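Local coordinates for structural protein ORF273 (Acidianus two-tailed virus, PDB 4ART) that is a structural protein of the viral particle, of unestablished molecular role, with a new fold that withstands heat and acid, at residues K118-K123 with L169-I174; E176-N181 with F191-R196; Q202-G207 with Q241-P246. All blocks are in the same frame, centred on the assembly; numbering follows the deposited sequence.

All three contacts are partly buried and mainly apolar, and each joins helical or loop elements rather than strands of the large sheet. Interactions 1 and 2 share helix 171-179: its first turn meets helix 113-123 in interaction 1, and its last turn meets helix 188-201 in interaction 2. Leu121 packs on Leu179 and Phe191, so the two run into one apolar layer. Interaction 3 packs the loop after helix 188-201 against the end of helix 229-242; Gln202 NE2 probably bonds to Leu169 O, and Gln202 OE1 probably accepts from Arg170 NH1, tying it to interaction 1. Chemistry differs at the margins: a water bridge in interaction 1, charged side chains in interaction 2, an exposed leucine in interaction 3.

Interaction 1: K118-K123 with L169-I174; sequences KFYLEK and LRIPQI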
ATOM      1  N   LYS A 118      10.608   1.670  13.822  1.00 28.59           N
ATOM      2  CA  LYS A 118      10.369   0.770  14.957  1.00 30.31           C
ATOM      3  C   LYS A 118      11.622  -0.087  15.204  1.00 36.67           C
ATOM      4  O   LYS A 118      12.118  -0.147  16.327  1.00 38.21           O
ATOM      5  CB  LYS A 118       9.145  -0.129  14.684  1.00 32.83           C
ATOM      6  CG  LYS A 118       8.931  -1.256  15.698  1.00 43.15           C
ATOM      7  CD  LYS A 118       7.661  -2.056  15.419  1.00 55.44           C
ATOM      8  CE  LYS A 118       7.802  -3.143  14.403  1.00 77.05           C
ATOM      9  NZ  LYS A 118       6.471  -3.673  13.999  1.00 91.87           N
ATOM     10  N   PHE A 119      12.125  -0.727  14.153  1.00 34.13           N
ATOM     11  CA  PHE A 119      13.312  -1.579  14.193  1.00 34.90           C
ATOM     12  C   PHE A 119      14.554  -0.799  14.666  1.00 37.23           C
ATOM     13  O   PHE A 119      15.257  -1.302  15.528  1.00 37.73           O
ATOM     14  CB  PHE A 119      13.540  -2.270  12.829  1.00 36.47           C
ATOM     15  CG  PHE A 119      12.416  -3.186  12.326  1.00 38.94           C
ATOM     16  CD1 PHE A 119      11.524  -3.776  13.209  1.00 43.27           C
ATOM     17  CD2 PHE A 119      12.303  -3.510  10.970  1.00 41.75           C
ATOM     18  CE1 PHE A 119      10.520  -4.662  12.743  1.00 45.39           C
ATOM     19  CE2 PHE A 119      11.290  -4.393  10.513  1.00 44.91           C
ATOM     20  CZ  PHE A 119      10.411  -4.953  11.401  1.00 44.09           C
ATOM     21  N   TYR A 120      14.778   0.444  14.173  1.00 31.54           N
ATOM     22  CA  TYR A 120      15.923   1.270  14.609  1.00 32.05           C
ATOM     23  C   TYR A 120      15.785   1.639  16.073  1.00 36.02           C
ATOM     24  O   TYR A 120      16.740   1.458  16.831  1.00 37.20           O
ATOM     25  CB  TYR A 120      16.116   2.554  13.752  1.00 33.54           C
ATOM     26  CG  TYR A 120      17.134   3.509  14.365  1.00 35.45           C
ATOM     27  CD1 TYR A 120      18.498   3.354  14.125  1.00 37.19           C
ATOM     28  CD2 TYR A 120      16.737   4.523  15.242  1.00 36.70           C
ATOM     29  CE1 TYR A 120      19.443   4.172  14.753  1.00 39.82           C
ATOM     30  CE2 TYR A 120      17.668   5.370  15.848  1.00 38.77           C
ATOM     31  CZ  TYR A 120      19.022   5.190  15.603  1.00 47.02           C
ATOM     32  OH  TYR A 120      19.935   6.013  16.226  1.00 50.63           O
ATOM     33  N   LEU A 121      14.605   2.189  16.476  1.00 31.03           N
ATOM     34  CA  LEU A 121      14.362   2.591  17.857  1.00 31.66           C
ATOM     35  C   LEU A 121      14.652   1.478  18.851  1.00 38.34           C
ATOM     36  O   LEU A 121      15.372   1.696  19.821  1.00 37.98           O
ATOM     37  CB  LEU A 121      12.944   3.132  18.046  1.00 31.24           C
ATOM     38  CG  LEU A 121      12.644   4.525  17.465  1.00 34.49           C
ATOM     39  CD1 LEU A 121      11.171   4.785  17.474  1.00 31.60           C
ATOM     40  CD2 LEU A 121      13.378   5.642  18.205  1.00 38.26           C
ATOM     41  N   GLU A 122      14.140   0.280  18.580  1.00 37.65           N
ATOM     42  CA  GLU A 122      14.310  -0.893  19.444  1.00 39.09           C
ATOM     43  C   GLU A 122      15.725  -1.429  19.484  1.00 46.42           C
ATOM     44  O   GLU A 122      16.177  -1.885  20.540  1.00 48.24           O
ATOM     45  CB  GLU A 122      13.319  -1.987  19.069  1.00 39.63           C
ATOM     46  CG  GLU A 122      11.935  -1.556  19.464  1.00 47.01           C
ATOM     47  CD  GLU A 122      10.739  -2.376  19.035  1.00 60.14           C
ATOM     48  OE1 GLU A 122      10.889  -3.402  18.330  1.00 51.17           O
ATOM     49  OE2 GLU A 122       9.632  -2.010  19.478  1.00 46.36           O
ATOM     50  N   LYS A 123      16.422  -1.362  18.346  1.00 43.15           N
ATOM     51  CA  LYS A 123      17.813  -1.799  18.234  1.00 44.51           C
ATOM     52  C   LYS A 123      18.699  -0.830  19.013  1.00 50.05           C
ATOM     53  O   LYS A 123      19.670  -1.272  19.591  1.00 51.06           O
ATOM     54  CB  LYS A 123      18.257  -1.923  16.755  1.00 44.99           C
ATOM     55  CG  LYS A 123      19.355  -2.937  16.535  1.00 63.89           C
ATOM     56  CD  LYS A 123      19.890  -2.959  15.116  1.00 66.28           C
ATOM     57  CE  LYS A 123      21.027  -3.940  15.033  1.00 62.32           C
ATOM     58  NZ  LYS A 123      21.436  -4.227  13.633  1.00 78.66           N
ATOM     59  N   LEU A 169      17.987   7.291   5.767  1.00 30.08           N
ATOM     60  CA  LEU A 169      16.704   7.938   6.008  1.00 28.00           C
ATOM     61  C   LEU A 169      16.850   9.053   7.032  1.00 34.85           C
ATOM     62  O   LEU A 169      15.871   9.748   7.325  1.00 36.89           O
ATOM     63  CB  LEU A 169      15.646   6.899   6.472  1.00 27.24           C
ATOM     64  CG  LEU A 169      15.043   6.034   5.373  1.00 30.42           C
ATOM     65  CD1 LEU A 169      14.290   4.834   5.969  1.00 27.00           C
ATOM     66  CD2 LEU A 169      14.143   6.886   4.437  1.00 29.92           C
ATOM     67  N   ARG A 170      18.065   9.217   7.594  1.00 33.94           N
ATOM     68  CA  ARG A 170      18.468  10.209   8.608  1.00 35.06           C
ATOM     69  C   ARG A 170      17.741   9.974   9.928  1.00 35.58           C
ATOM     70  O   ARG A 170      17.701  10.865  10.788  1.00 34.73           O
ATOM     71  CB  ARG A 170      18.320  11.673   8.129  1.00 36.00           C
ATOM     72  CG  ARG A 170      19.174  12.059   6.908  1.00 49.42           C
ATOM     73  CD  ARG A 170      19.024  13.530   6.546  1.00 59.81           C
ATOM     74  NE  ARG A 170      19.530  14.426   7.597  1.00 74.86           N
ATOM     75  CZ  ARG A 170      18.768  15.116   8.446  1.00 96.77           C
ATOM     76  NH1 ARG A 170      17.441  15.035   8.380  1.00 82.33           N
ATOM     77  NH2 ARG A 170      19.326  15.893   9.365  1.00 87.61           N
ATOM     78  N   ILE A 171      17.216   8.753  10.105  1.00 30.62           N
ATOM     79  CA  ILE A 171      16.518   8.367  11.324  1.00 30.38           C
ATOM     80  C   ILE A 171      17.357   8.627  12.590  1.00 35.80           C
ATOM     81  O   ILE A 171      16.797   9.219  13.510  1.00 34.82           O
ATOM     82  CB  ILE A 171      15.861   6.965  11.231  1.00 31.47           C
ATOM     83  CG1 ILE A 171      14.622   7.010  10.320  1.00 29.50           C
ATOM     84  CG2 ILE A 171      15.486   6.432  12.611  1.00 31.51           C
ATOM     85  CD1 ILE A 171      14.097   5.672   9.826  1.00 23.97           C
ATOM     86  N   PRO A 172      18.669   8.260  12.687  1.00 32.78           N
ATOM     87  CA  PRO A 172      19.413   8.512  13.938  1.00 33.94           C
ATOM     88  C   PRO A 172      19.477   9.971  14.365  1.00 40.38           C
ATOM     89  O   PRO A 172      19.297  10.251  15.555  1.00 41.04           O
ATOM     90  CB  PRO A 172      20.805   7.945  13.636  1.00 35.43           C
ATOM     91  CG  PRO A 172      20.551   6.904  12.603  1.00 38.38           C
ATOM     92  CD  PRO A 172      19.520   7.535  11.729  1.00 33.14           C
ATOM     93  N   GLN A 173      19.718  10.895  13.394  1.00 37.98           N
ATOM     94  CA  GLN A 173      19.783  12.353  13.616  1.00 38.62           C
ATOM     95  C   GLN A 173      18.440  12.904  14.086  1.00 41.37           C
ATOM     96  O   GLN A 173      18.421  13.744  14.980  1.00 42.56           O
ATOM     97  CB  GLN A 173      20.201  13.100  12.335  1.00 39.01           C
ATOM     98  CG  GLN A 173      21.549  12.700  11.793  1.00 41.45           C
ATOM     99  CD  GLN A 173      21.467  11.681  10.685  1.00 51.51           C
ATOM    100  OE1 GLN A 173      20.874  10.600  10.826  1.00 41.75           O
ATOM    101  NE2 GLN A 173      22.208  11.947   9.604  1.00 47.93           N
ATOM    102  N   ILE A 174      17.325  12.460  13.463  1.00 36.96           N
ATOM    103  CA  ILE A 174      15.958  12.913  13.821  1.00 37.52           C
ATOM    104  C   ILE A 174      15.545  12.417  15.219  1.00 39.72           C
ATOM    105  O   ILE A 174      14.950  13.190  15.973  1.00 39.13           O
ATOM    106  CB  ILE A 174      14.906  12.622  12.699  1.00 39.38           C
ATOM    107  CG1 ILE A 174      15.343  13.269  11.346  1.00 38.71           C
ATOM    108  CG2 ILE A 174      13.506  13.086  13.111  1.00 40.85           C
ATOM    109  CD1 ILE A 174      14.608  12.759  10.026  1.00 32.65           C
TER
HETATM  110  O   HOH W   1      19.617   8.283  17.663  1.00 41.58           O
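Tyr120 of helix 113-123 reaches across to Ile171 and Pro172 in the first turn of helix 171-179, and its one ring accounts for nearly all the contact. The apolar part lies on one side of the ring plane, which both residues approach. At the CD2 rim, CG2 of Ile171 lies obliquely 3.5 Å from Tyr120 CD2, the two side chains running antiparallel alongside each other. Across the ring, Pro172 CG comes within 3.6 Å of Tyr120 CE1, also at a slant, while Pro172 N sits above this same face, displaced toward the rim. A chi1 of 170° puts the ring anti to the backbone N, which swings it toward Ile171 and Pro172.

The polar part is carried by water. The Tyr120 hydroxyl packs on the proline, with OH 3.3 Å from Pro172 CB, and is hydrogen-bonded to a water at 2.7 Å that lies in the plane of the ring. That water donates a second bond, of 2.9 Å, to Pro172 O, so it links the phenol to the backbone of the residue the ring packs on.

Arg170 closes helix 162-168 as a Schellman motif and is the N-cap of helix 171-179. Ile171 also packs on Leu117 of helix 113-123 and on Val198 of helix 188-201, at the meeting of three helices; Phe119 meets Phe90 of strand 87-96 edge to face, joining helix 113-123 to the large sheet.

Interaction 2: E176-N181 with F191-R196; sequences EQKLGN and FNDIER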
ATOM      1  N   GLU A 176      17.736  11.601  17.610  1.00 43.81           N
ATOM      2  CA  GLU A 176      18.613  12.332  18.537  1.00 45.55           C
ATOM      3  C   GLU A 176      18.089  13.736  18.816  1.00 51.42           C
ATOM      4  O   GLU A 176      17.992  14.122  19.980  1.00 52.91           O
ATOM      5  CB  GLU A 176      20.058  12.373  18.033  1.00 47.15           C
ATOM      6  CG  GLU A 176      21.072  12.549  19.150  1.00 63.49           C
ATOM      7  CD  GLU A 176      22.509  12.230  18.779  1.00 92.39           C
ATOM      8  OE1 GLU A 176      22.726  11.308  17.957  1.00 92.92           O
ATOM      9  OE2 GLU A 176      23.421  12.849  19.373  1.00 85.72           O
ATOM     10  N   GLN A 177      17.694  14.467  17.763  1.00 47.51           N
ATOM     11  CA  GLN A 177      17.147  15.812  17.880  1.00 49.00           C
ATOM     12  C   GLN A 177      15.848  15.831  18.705  1.00 51.96           C
ATOM     13  O   GLN A 177      15.663  16.703  19.548  1.00 52.89           O
ATOM     14  CB  GLN A 177      16.902  16.395  16.475  1.00 50.56           C
ATOM     15  CG  GLN A 177      16.636  17.904  16.457  1.00 77.05           C
ATOM     16  CD  GLN A 177      17.876  18.726  16.775  1.00101.97           C
ATOM     17  OE1 GLN A 177      19.028  18.277  16.620  1.00 99.70           O
ATOM     18  NE2 GLN A 177      17.664  19.950  17.235  1.00 93.10           N
ATOM     19  N   LYS A 178      14.972  14.842  18.493  1.00 47.35           N
ATOM     20  CA  LYS A 178      13.678  14.760  19.175  1.00 46.78           C
ATOM     21  C   LYS A 178      13.684  14.072  20.551  1.00 52.87           C
ATOM     22  O   LYS A 178      12.981  14.528  21.448  1.00 54.13           O
ATOM     23  CB  LYS A 178      12.618  14.141  18.244  1.00 47.21           C
ATOM     24  CG  LYS A 178      11.171  14.552  18.569  1.00 71.25           C
ATOM     25  CD  LYS A 178      10.760  15.875  17.906  1.00 80.12           C
ATOM     26  CE  LYS A 178       9.281  16.140  18.064  1.00 87.41           C
ATOM     27  NZ  LYS A 178       8.785  17.065  17.010  1.00 92.39           N
ATOM     28  N   LEU A 179      14.450  12.987  20.723  1.00 50.01           N
ATOM     29  CA  LEU A 179      14.435  12.208  21.973  1.00 50.34           C
ATOM     30  C   LEU A 179      15.672  12.283  22.830  1.00 52.67           C
ATOM     31  O   LEU A 179      15.605  11.959  24.007  1.00 52.26           O
ATOM     32  CB  LEU A 179      14.154  10.715  21.676  1.00 49.56           C
ATOM     33  CG  LEU A 179      12.967  10.360  20.793  1.00 52.85           C
ATOM     34  CD1 LEU A 179      12.964   8.864  20.494  1.00 51.88           C
ATOM     35  CD2 LEU A 179      11.663  10.753  21.440  1.00 56.37           C
ATOM     36  N   GLY A 180      16.802  12.594  22.225  1.00 49.41           N
ATOM     37  CA  GLY A 180      18.080  12.576  22.917  1.00 50.74           C
ATOM     38  C   GLY A 180      18.808  11.266  22.689  1.00 55.12           C
ATOM     39  O   GLY A 180      18.372  10.444  21.879  1.00 52.16           O
ATOM     40  N   ASN A 181      19.996  11.122  23.280  1.00 56.45           N
ATOM     41  CA  ASN A 181      20.794   9.916  23.067  1.00 57.86           C
ATOM     42  C   ASN A 181      20.471   8.790  24.051  1.00 64.17           C
ATOM     43  O   ASN A 181      20.662   7.620  23.719  1.00 65.45           O
ATOM     44  CB  ASN A 181      22.307  10.230  22.981  1.00 61.38           C
ATOM     45  CG  ASN A 181      22.999   9.738  21.712  1.00 92.28           C
ATOM     46  OD1 ASN A 181      22.387   9.564  20.643  1.00 81.91           O
ATOM     47  ND2 ASN A 181      24.314   9.523  21.796  1.00 87.46           N
ATOM     48  N   PHE A 191       6.482   8.609  18.669  1.00 31.96           N
ATOM     49  CA  PHE A 191       6.777   7.774  17.518  1.00 29.14           C
ATOM     50  C   PHE A 191       6.205   8.455  16.266  1.00 29.55           C
ATOM     51  O   PHE A 191       6.913   8.602  15.273  1.00 27.93           O
ATOM     52  CB  PHE A 191       6.179   6.369  17.703  1.00 30.99           C
ATOM     53  CG  PHE A 191       6.466   5.436  16.564  1.00 31.36           C
ATOM     54  CD1 PHE A 191       5.637   5.398  15.445  1.00 30.95           C
ATOM     55  CD2 PHE A 191       7.542   4.584  16.619  1.00 34.28           C
ATOM     56  CE1 PHE A 191       5.909   4.562  14.391  1.00 32.53           C
ATOM     57  CE2 PHE A 191       7.809   3.743  15.565  1.00 33.72           C
ATOM     58  CZ  PHE A 191       6.989   3.747  14.455  1.00 31.28           C
ATOM     59  N   ASN A 192       4.926   8.885  16.332  1.00 27.72           N
ATOM     60  CA  ASN A 192       4.226   9.558  15.239  1.00 26.85           C
ATOM     61  C   ASN A 192       4.894  10.853  14.791  1.00 34.01           C
ATOM     62  O   ASN A 192       5.002  11.087  13.583  1.00 34.67           O
ATOM     63  CB  ASN A 192       2.737   9.745  15.575  1.00 19.48           C
ATOM     64  CG  ASN A 192       1.970   8.443  15.644  1.00 32.53           C
ATOM     65  OD1 ASN A 192       2.334   7.427  15.023  1.00 31.25           O
ATOM     66  ND2 ASN A 192       0.891   8.448  16.405  1.00 29.41           N
ATOM     67  N   ASP A 193       5.337  11.683  15.759  1.00 32.55           N
ATOM     68  CA  ASP A 193       6.036  12.952  15.506  1.00 33.16           C
ATOM     69  C   ASP A 193       7.309  12.705  14.736  1.00 36.52           C
ATOM     70  O   ASP A 193       7.570  13.426  13.772  1.00 37.17           O
ATOM     71  CB  ASP A 193       6.359  13.719  16.815  1.00 36.01           C
ATOM     72  CG  ASP A 193       5.153  14.272  17.540  1.00 46.87           C
ATOM     73  OD1 ASP A 193       4.147  14.586  16.862  1.00 47.31           O
ATOM     74  OD2 ASP A 193       5.224  14.420  18.786  1.00 54.84           O
ATOM     75  N   ILE A 194       8.083  11.663  15.125  1.00 33.40           N
ATOM     76  CA  ILE A 194       9.317  11.302  14.427  1.00 33.13           C
ATOM     77  C   ILE A 194       8.993  10.796  13.019  1.00 34.62           C
ATOM     78  O   ILE A 194       9.592  11.260  12.050  1.00 33.80           O
ATOM     79  CB  ILE A 194      10.218  10.316  15.230  1.00 36.98           C
ATOM     80  CG1 ILE A 194      10.658  10.952  16.561  1.00 38.82           C
ATOM     81  CG2 ILE A 194      11.460   9.843  14.401  1.00 34.04           C
ATOM     82  CD1 ILE A 194      11.070   9.922  17.566  1.00 47.74           C
ATOM     83  N   GLU A 195       8.029   9.875  12.919  1.00 30.94           N
ATOM     84  CA  GLU A 195       7.592   9.300  11.654  1.00 29.98           C
ATOM     85  C   GLU A 195       7.210  10.386  10.615  1.00 32.66           C
ATOM     86  O   GLU A 195       7.624  10.311   9.449  1.00 31.11           O
ATOM     87  CB  GLU A 195       6.436   8.307  11.917  1.00 31.59           C
ATOM     88  CG  GLU A 195       5.954   7.688  10.633  1.00 41.77           C
ATOM     89  CD  GLU A 195       5.594   6.229  10.650  1.00 45.29           C
ATOM     90  OE1 GLU A 195       4.675   5.843  11.396  1.00 42.43           O
ATOM     91  OE2 GLU A 195       5.993   5.569   9.673  1.00 39.12           O
ATOM     92  N   ARG A 196       6.444  11.397  11.047  1.00 30.26           N
ATOM     93  CA  ARG A 196       6.004  12.516  10.210  1.00 30.11           C
ATOM     94  C   ARG A 196       7.198  13.287   9.599  1.00 31.51           C
ATOM     95  O   ARG A 196       7.181  13.603   8.403  1.00 28.94           O
ATOM     96  CB  ARG A 196       5.088  13.448  11.038  1.00 31.93           C
ATOM     97  CG  ARG A 196       4.511  14.628  10.259  1.00 50.85           C
ATOM     98  CD  ARG A 196       3.998  15.722  11.185  1.00 64.60           C
ATOM     99  NE  ARG A 196       5.071  16.668  11.519  1.00 86.01           N
ATOM    100  CZ  ARG A 196       5.724  16.718  12.681  1.00 94.97           C
ATOM    101  NH1 ARG A 196       5.387  15.904  13.675  1.00 77.42           N
ATOM    102  NH2 ARG A 196       6.699  17.600  12.866  1.00 72.78           N
TER
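A backbone bond of 2.9 Å from Glu195 N to Phe191 O holds the helical turn that presents Asp193 and Ile194 to Lys178 and Leu179, in a helix-helix packing between helices 188-201 and 171-179. The inner part is apolar. Ile194 CG1 lies 4.1 Å from Lys178 CB, the two side chains lying side by side with opposite sense. The Leu179 side chain is roughly perpendicular to Ile194; Phe126 and Ile186 also touch this leucine, and Leu117 of helix 113-123 packs on Ile194.

Toward the surface, Lys178 bends at chi2 (86°) and lays its aliphatic end across Asp193, with CE 4.0 Å from Asp193 CB. Its NZ remains 4.8 Å from Asp193 OD2 and 4.7 Å from Arg196 NH2, in contact with neither, so attraction and repulsion may partly offset each other. Asp193 OD1 instead has a long ion pair with Arg196 NH1 (3.7 Å), and Arg196 has a further salt bridge to Glu201. The second subunit approaches helix 188-201 as well: Phe228 of that chain meets the ring of Phe191. The closest side-chain approach between the two segments is methyl to methyl, Leu179 CD1 to Ile194 CD1 at 3.6 Å.

Interaction 3: Q202-G207 with Q241-P246; sequences QPILAG and QLFPTP
The backbones at Leu205 and Leu242 come closest, CA to CA 8.3 Å, where the loop 202-207 passes the end of helix 229-242 and Phe243 is the first residue to leave helical geometry. That separation is bridged by side chains, chiefly that of Phe243, whose CB is directed toward the loop and whose ring offers its CE1 corner to two aliphatic residues.

Leu205 makes the closer approach: its CD2 lies 3.7 Å from Phe243 CE1 and 3.8 Å from Phe243 CD1, coming to the ring at a slant. Ile204 arrives from another direction, at the ring edge and near its plane, with CG1 4.2 Å from Phe243 CE1. The isoleucine stands roughly perpendicular to the phenylalanine side chain; with CG1 anti to the backbone N (chi1 -163°), it is this branch that meets the ring. Leu242 adds a looser, more exposed contact at the margin, where its CD1 is 4.5 Å from Ile204 O.

Other elements complete the apolar surroundings. Leu165 and Ala168 of helix 162-168 touch Phe243, as does Leu169, and the ring of Tyr239 meets it with the planes inclined at about 35°. Leu205 reaches Ala213 on helix 210-221 and Ala238 on helix 229-242, so the aliphatic side chains of the loop are drawn in among helices.

Besides sharing the contact with Phe243, the consecutive residues Ile204 and Leu205 have a feature of their own within the connection between helices 188-201 and 210-221: both face Tyr208, in a classic beta bulge.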
ATOM      1  N   GLN A 202      11.249  16.136   5.743  1.00 32.09           N
ATOM      2  CA  GLN A 202      12.616  16.318   5.246  1.00 31.95           C
ATOM      3  C   GLN A 202      12.768  16.026   3.747  1.00 37.60           C
ATOM      4  O   GLN A 202      12.286  14.980   3.299  1.00 35.17           O
ATOM      5  CB  GLN A 202      13.618  15.462   6.050  1.00 32.37           C
ATOM      6  CG  GLN A 202      13.442  13.952   5.801  1.00 32.88           C
ATOM      7  CD  GLN A 202      14.492  13.046   6.362  1.00 39.94           C
ATOM      8  OE1 GLN A 202      15.608  13.452   6.682  1.00 37.63           O
ATOM      9  NE2 GLN A 202      14.173  11.761   6.385  1.00 28.39           N
ATOM     10  N   PRO A 203      13.480  16.871   2.957  1.00 36.34           N
ATOM     11  CA  PRO A 203      13.776  16.445   1.582  1.00 36.56           C
ATOM     12  C   PRO A 203      14.874  15.381   1.688  1.00 41.08           C
ATOM     13  O   PRO A 203      15.975  15.634   2.187  1.00 44.59           O
ATOM     14  CB  PRO A 203      14.243  17.720   0.875  1.00 39.53           C
ATOM     15  CG  PRO A 203      14.687  18.657   1.968  1.00 44.23           C
ATOM     16  CD  PRO A 203      14.170  18.136   3.310  1.00 39.53           C
ATOM     17  N   ILE A 204      14.543  14.179   1.287  1.00 34.37           N
ATOM     18  CA  ILE A 204      15.470  13.077   1.390  1.00 32.31           C
ATOM     19  C   ILE A 204      16.074  12.657   0.042  1.00 36.86           C
ATOM     20  O   ILE A 204      17.239  12.285   0.024  1.00 36.89           O
ATOM     21  CB  ILE A 204      14.872  11.905   2.250  1.00 33.91           C
ATOM     22  CG1 ILE A 204      15.942  10.917   2.737  1.00 33.18           C
ATOM     23  CG2 ILE A 204      13.691  11.173   1.540  1.00 33.42           C
ATOM     24  CD1 ILE A 204      16.768  11.395   3.933  1.00 42.36           C
ATOM     25  N   LEU A 205      15.318  12.723  -1.078  1.00 32.77           N
ATOM     26  CA  LEU A 205      15.818  12.255  -2.388  1.00 32.23           C
ATOM     27  C   LEU A 205      15.492  13.237  -3.483  1.00 37.74           C
ATOM     28  O   LEU A 205      14.314  13.481  -3.734  1.00 37.09           O
ATOM     29  CB  LEU A 205      15.215  10.859  -2.722  1.00 31.04           C
ATOM     30  CG  LEU A 205      15.754   9.663  -1.915  1.00 34.55           C
ATOM     31  CD1 LEU A 205      14.819   8.478  -1.998  1.00 34.00           C
ATOM     32  CD2 LEU A 205      17.205   9.300  -2.314  1.00 33.42           C
ATOM     33  N   ALA A 206      16.526  13.801  -4.138  1.00 34.04           N
ATOM     34  CA  ALA A 206      16.432  14.810  -5.196  1.00 34.19           C
ATOM     35  C   ALA A 206      15.456  15.979  -4.843  1.00 37.16           C
ATOM     36  O   ALA A 206      14.708  16.461  -5.691  1.00 36.45           O
ATOM     37  CB  ALA A 206      16.078  14.155  -6.523  1.00 34.71           C
ATOM     38  N   GLY A 207      15.482  16.396  -3.571  1.00 32.71           N
ATOM     39  CA  GLY A 207      14.664  17.487  -3.062  1.00 32.68           C
ATOM     40  C   GLY A 207      13.256  17.118  -2.639  1.00 32.79           C
ATOM     41  O   GLY A 207      12.489  17.985  -2.211  1.00 33.25           O
ATOM     42  N   GLN A 241      22.596   6.130  -5.479  1.00 39.55           N
ATOM     43  CA  GLN A 241      23.813   6.709  -4.918  1.00 40.42           C
ATOM     44  C   GLN A 241      23.819   6.769  -3.383  1.00 46.65           C
ATOM     45  O   GLN A 241      24.765   6.292  -2.754  1.00 48.96           O
ATOM     46  CB  GLN A 241      24.057   8.131  -5.471  1.00 42.37           C
ATOM     47  CG  GLN A 241      24.322   8.221  -6.965  1.00 58.57           C
ATOM     48  CD  GLN A 241      25.610   7.570  -7.379  1.00 70.18           C
ATOM     49  OE1 GLN A 241      26.711   8.053  -7.063  1.00 69.38           O
ATOM     50  NE2 GLN A 241      25.491   6.467  -8.119  1.00 42.76           N
ATOM     51  N   LEU A 242      22.771   7.365  -2.793  1.00 42.41           N
ATOM     52  CA  LEU A 242      22.663   7.651  -1.370  1.00 42.01           C
ATOM     53  C   LEU A 242      22.219   6.531  -0.447  1.00 43.35           C
ATOM     54  O   LEU A 242      22.605   6.505   0.719  1.00 44.08           O
ATOM     55  CB  LEU A 242      21.783   8.913  -1.167  1.00 42.66           C
ATOM     56  CG  LEU A 242      22.209  10.182  -1.934  1.00 49.92           C
ATOM     57  CD1 LEU A 242      21.272  11.343  -1.626  1.00 51.77           C
ATOM     58  CD2 LEU A 242      23.637  10.582  -1.603  1.00 53.13           C
ATOM     59  N   PHE A 243      21.342   5.681  -0.923  1.00 36.88           N
ATOM     60  CA  PHE A 243      20.760   4.625  -0.108  1.00 34.58           C
ATOM     61  C   PHE A 243      21.580   3.340  -0.242  1.00 39.12           C
ATOM     62  O   PHE A 243      22.233   3.145  -1.261  1.00 38.14           O
ATOM     63  CB  PHE A 243      19.292   4.422  -0.520  1.00 34.24           C
ATOM     64  CG  PHE A 243      18.320   5.286   0.247  1.00 34.65           C
ATOM     65  CD1 PHE A 243      18.407   6.675   0.196  1.00 36.64           C
ATOM     66  CD2 PHE A 243      17.361   4.717   1.064  1.00 35.22           C
ATOM     67  CE1 PHE A 243      17.523   7.480   0.933  1.00 39.29           C
ATOM     68  CE2 PHE A 243      16.477   5.520   1.799  1.00 35.42           C
ATOM     69  CZ  PHE A 243      16.572   6.893   1.733  1.00 35.63           C
ATOM     70  N   PRO A 244      21.592   2.465   0.782  1.00 34.72           N
ATOM     71  CA  PRO A 244      22.334   1.202   0.635  1.00 33.81           C
ATOM     72  C   PRO A 244      21.682   0.256  -0.400  1.00 36.04           C
ATOM     73  O   PRO A 244      20.465   0.086  -0.437  1.00 37.46           O
ATOM     74  CB  PRO A 244      22.275   0.610   2.052  1.00 35.11           C
ATOM     75  CG  PRO A 244      20.971   1.135   2.616  1.00 38.61           C
ATOM     76  CD  PRO A 244      20.875   2.536   2.081  1.00 34.67           C
ATOM     77  N   THR A 245      22.494  -0.330  -1.256  1.00 30.43           N
ATOM     78  CA  THR A 245      22.035  -1.267  -2.263  1.00 29.69           C
ATOM     79  C   THR A 245      21.584  -2.564  -1.528  1.00 33.86           C
ATOM     80  O   THR A 245      22.383  -3.114  -0.743  1.00 31.40           O
ATOM     81  CB  THR A 245      23.197  -1.579  -3.280  1.00 30.74           C
ATOM     82  OG1 THR A 245      23.734  -0.364  -3.778  1.00 30.09           O
ATOM     83  CG2 THR A 245      22.713  -2.365  -4.459  1.00 26.47           C
ATOM     84  N   PRO A 246      20.349  -3.074  -1.769  1.00 31.56           N
ATOM     85  CA  PRO A 246      19.975  -4.364  -1.167  1.00 31.70           C
ATOM     86  C   PRO A 246      20.723  -5.537  -1.822  1.00 33.43           C
ATOM     87  O   PRO A 246      21.091  -5.455  -2.983  1.00 33.93           O
ATOM     88  CB  PRO A 246      18.474  -4.492  -1.486  1.00 32.84           C
ATOM     89  CG  PRO A 246      18.297  -3.766  -2.725  1.00 36.49           C
ATOM     90  CD  PRO A 246      19.297  -2.600  -2.693  1.00 32.40           C
TER